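Local coordinates for protein possible hydrolase (Mycobacterium tuberculosis, PDB 6WYN) that hydrolyses carboxylic esters, with a strong preference for short, straight-chain alkyl esters, and is likely involved in ester and lipid metabolism, at residues 150-155 with 176-181. Sequence-based numbering, arbitrary orientation.
Sequences FVVGMS and VLVDVT
V152, G153 and M154 pair in parallel with V176, L177 and V178, the strand axes approaching to 4.7 Å at an angle of 15°. Four backbone hydrogen bonds form the zigzag ladder of a parallel pair. V176 N gives to V151 O (2.8 Å) and G153 N to V176 O (2.9 Å); V178 N then reaches G153 O at 2.8 Å. The final rung, S155 N to V178 O (3.1 Å), carries the pairing one residue beyond strand 150-154, so the backbone of the probable nucleophile is tied to the strand that leads into D179.

V152, M154, V176 and V178 share one face of the sheet. V152 and V176 lie alongside, pointing the same way, with V152 CG2 4.0 Å from V176 CB, while V152 CG1 leans toward V178 CG2. M154 crosses V178 at about a right angle: with CG anti to the backbone N (chi1 -176°), its CG sits 3.9 Å from V178 CG1 before the chain bends. Past the strands, V180 presses against the turn, its CB 3.6 Å from S155 CA and both methyls against the S155 backbone, CG1 by its O and N, CG2 by its CA. S155 itself has a positive phi (46°), consistent with the strained nucleophile elbow of the family, with G153 and S155 fitting GxSxG.

As in alpha/beta hydrolases, S155 sits on the turn after strand 150-154, but the probable acid D179 follows neighbouring strand 174-178 rather than the next, 273-278, its canonical place. S155 OG and D179 OD2 both hydrogen-bond to H310, consistent with a Ser-His-Asp triad. G278 N and S281 OG also hold the D179 carboxylate. Helix 156-167 links the strands in a beta-alpha-beta crossover, helix 312-315 meets M154 and V178, and strands 85-88 and 273-278 continue the central sheet on either side.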
ATOM      1  N   PHE A 150      -3.366   6.623 -13.557  1.00 30.49           N
ATOM      2  CA  PHE A 150      -4.086   5.899 -12.469  1.00 26.92           C
ATOM      3  C   PHE A 150      -3.199   5.694 -11.238  1.00 19.76           C
ATOM      4  O   PHE A 150      -2.080   5.188 -11.344  1.00 16.06           O
ATOM      5  CB  PHE A 150      -4.613   4.541 -12.970  1.00 31.41           C
ATOM      6  CG  PHE A 150      -5.223   4.627 -14.345  1.00 35.61           C
ATOM      7  CD1 PHE A 150      -4.421   4.615 -15.485  1.00 40.32           C
ATOM      8  CD2 PHE A 150      -6.579   4.870 -14.504  1.00 39.28           C
ATOM      9  CE1 PHE A 150      -4.965   4.765 -16.754  1.00 40.45           C
ATOM     10  CE2 PHE A 150      -7.132   5.014 -15.776  1.00 37.59           C
ATOM     11  CZ  PHE A 150      -6.329   4.958 -16.896  1.00 39.51           C
ATOM     12  N   VAL A 151      -3.729   6.010 -10.061  1.00 15.86           N
ATOM     13  CA  VAL A 151      -3.086   5.717  -8.763  1.00 14.59           C
ATOM     14  C   VAL A 151      -4.017   4.852  -7.936  1.00 15.40           C
ATOM     15  O   VAL A 151      -5.154   5.248  -7.701  1.00 17.16           O
ATOM     16  CB  VAL A 151      -2.690   6.996  -8.024  1.00 14.40           C
ATOM     17  CG1 VAL A 151      -1.930   6.708  -6.748  1.00 14.64           C
ATOM     18  CG2 VAL A 151      -1.882   7.875  -8.959  1.00 15.78           C
ATOM     19  N   VAL A 152      -3.497   3.719  -7.510  1.00 12.82           N
ATOM     20  CA  VAL A 152      -4.160   2.783  -6.593  1.00 12.09           C
ATOM     21  C   VAL A 152      -3.433   2.882  -5.274  1.00 11.94           C
ATOM     22  O   VAL A 152      -2.229   2.609  -5.275  1.00 11.32           O
ATOM     23  CB  VAL A 152      -4.094   1.367  -7.145  1.00 11.66           C
ATOM     24  CG1 VAL A 152      -4.770   0.378  -6.217  1.00 12.15           C
ATOM     25  CG2 VAL A 152      -4.644   1.323  -8.554  1.00 12.11           C
ATOM     26  N   GLY A 153      -4.166   3.178  -4.204  1.00 11.25           N
ATOM     27  CA  GLY A 153      -3.594   3.288  -2.867  1.00 10.51           C
ATOM     28  C   GLY A 153      -4.409   2.535  -1.863  1.00 10.90           C
ATOM     29  O   GLY A 153      -5.651   2.778  -1.778  1.00 10.29           O
ATOM     30  N   MET A 154      -3.752   1.751  -1.031  1.00 11.84           N
ATOM     31  CA  MET A 154      -4.451   1.052   0.075  1.00 13.80           C
ATOM     32  C   MET A 154      -4.194   1.773   1.415  1.00 15.30           C
ATOM     33  O   MET A 154      -3.024   2.093   1.748  1.00 11.98           O
ATOM     34  CB  MET A 154      -3.979  -0.398   0.153  1.00 14.28           C
ATOM     35  CG  MET A 154      -4.717  -1.189   1.183  1.00 16.08           C
ATOM     36  SD  MET A 154      -3.578  -1.534   2.524  1.00 18.45           S
ATOM     37  CE  MET A 154      -4.622  -2.409   3.687  1.00 19.85           C
ATOM     38  N   SER A 155      -5.237   1.970   2.216  1.00 15.44           N
ATOM     39  CA  SER A 155      -5.120   2.570   3.590  1.00 17.05           C
ATOM     40  C   SER A 155      -4.212   3.844   3.596  1.00 15.18           C
ATOM     41  O   SER A 155      -4.556   4.811   2.940  1.00 16.28           O
ATOM     42  CB  SER A 155      -4.728   1.532   4.597  1.00 17.52           C
ATOM     43  OG  SER A 155      -5.198   1.928   5.892  1.00 21.63           O
ATOM     44  N   VAL A 176      -7.947   5.020  -7.255  1.00 16.82           N
ATOM     45  CA  VAL A 176      -8.608   3.829  -6.679  1.00 15.41           C
ATOM     46  C   VAL A 176      -8.124   3.735  -5.243  1.00 14.29           C
ATOM     47  O   VAL A 176      -6.903   3.564  -5.034  1.00 14.87           O
ATOM     48  CB  VAL A 176      -8.323   2.560  -7.490  1.00 16.12           C
ATOM     49  CG1 VAL A 176      -9.027   1.381  -6.875  1.00 15.57           C
ATOM     50  CG2 VAL A 176      -8.701   2.715  -8.967  1.00 17.17           C
ATOM     51  N   LEU A 177      -9.055   3.876  -4.299  1.00 13.07           N
ATOM     52  CA  LEU A 177      -8.818   3.775  -2.848  1.00 13.23           C
ATOM     53  C   LEU A 177      -9.123   2.348  -2.430  1.00 12.29           C
ATOM     54  O   LEU A 177     -10.306   1.882  -2.654  1.00 12.98           O
ATOM     55  CB  LEU A 177      -9.723   4.755  -2.093  1.00 14.50           C
ATOM     56  CG  LEU A 177      -9.492   6.239  -2.351  1.00 17.19           C
ATOM     57  CD1 LEU A 177     -10.431   7.050  -1.485  1.00 19.06           C
ATOM     58  CD2 LEU A 177      -8.058   6.661  -2.041  1.00 18.33           C
ATOM     59  N   VAL A 178      -8.188   1.681  -1.764  1.00 11.44           N
ATOM     60  CA  VAL A 178      -8.474   0.318  -1.243  1.00 11.98           C
ATOM     61  C   VAL A 178      -8.734   0.403   0.251  1.00 12.09           C
ATOM     62  O   VAL A 178      -7.790   0.636   1.030  1.00 12.00           O
ATOM     63  CB  VAL A 178      -7.387  -0.677  -1.647  1.00 12.07           C
ATOM     64  CG1 VAL A 178      -7.653  -2.078  -1.152  1.00 12.59           C
ATOM     65  CG2 VAL A 178      -7.239  -0.682  -3.152  1.00 12.52           C
ATOM     66  N   ASP A 179     -10.003   0.122   0.620  1.00 11.66           N
ATOM     67  CA  ASP A 179     -10.520   0.002   1.996  1.00 11.28           C
ATOM     68  C   ASP A 179     -10.094   1.180   2.878  1.00 10.33           C
ATOM     69  O   ASP A 179      -9.743   0.946   4.023  1.00 10.94           O
ATOM     70  CB  ASP A 179     -10.113  -1.345   2.599  1.00 12.44           C
ATOM     71  CG  ASP A 179     -11.139  -1.896   3.590  1.00 14.35           C
ATOM     72  OD1 ASP A 179     -12.307  -1.975   3.212  1.00 13.78           O
ATOM     73  OD2 ASP A 179     -10.763  -2.213   4.764  1.00 15.55           O
ATOM     74  N   VAL A 180     -10.247   2.404   2.415  1.00 10.71           N
ATOM     75  CA  VAL A 180      -9.987   3.583   3.270  1.00 11.61           C
ATOM     76  C   VAL A 180     -10.770   4.808   2.794  1.00 12.21           C
ATOM     77  O   VAL A 180     -11.004   4.966   1.602  1.00 11.32           O
ATOM     78  CB  VAL A 180      -8.469   3.867   3.299  1.00 11.39           C
ATOM     79  CG1 VAL A 180      -8.015   4.450   1.967  1.00 11.05           C
ATOM     80  CG2 VAL A 180      -8.093   4.765   4.471  1.00 12.13           C
ATOM     81  N   THR A 181     -11.074   5.693   3.742  1.00 12.29           N
ATOM     82  CA  THR A 181     -11.455   7.113   3.503  1.00 13.90           C
ATOM     83  C   THR A 181     -10.706   7.945   4.555  1.00 12.86           C
ATOM     84  O   THR A 181     -10.221   7.397   5.538  1.00 12.88           O
ATOM     85  CB  THR A 181     -12.976   7.328   3.612  1.00 14.96           C
ATOM     86  OG1 THR A 181     -13.272   7.361   5.013  1.00 15.02           O
ATOM     87  CG2 THR A 181     -13.804   6.242   2.947  1.00 15.30           C
TER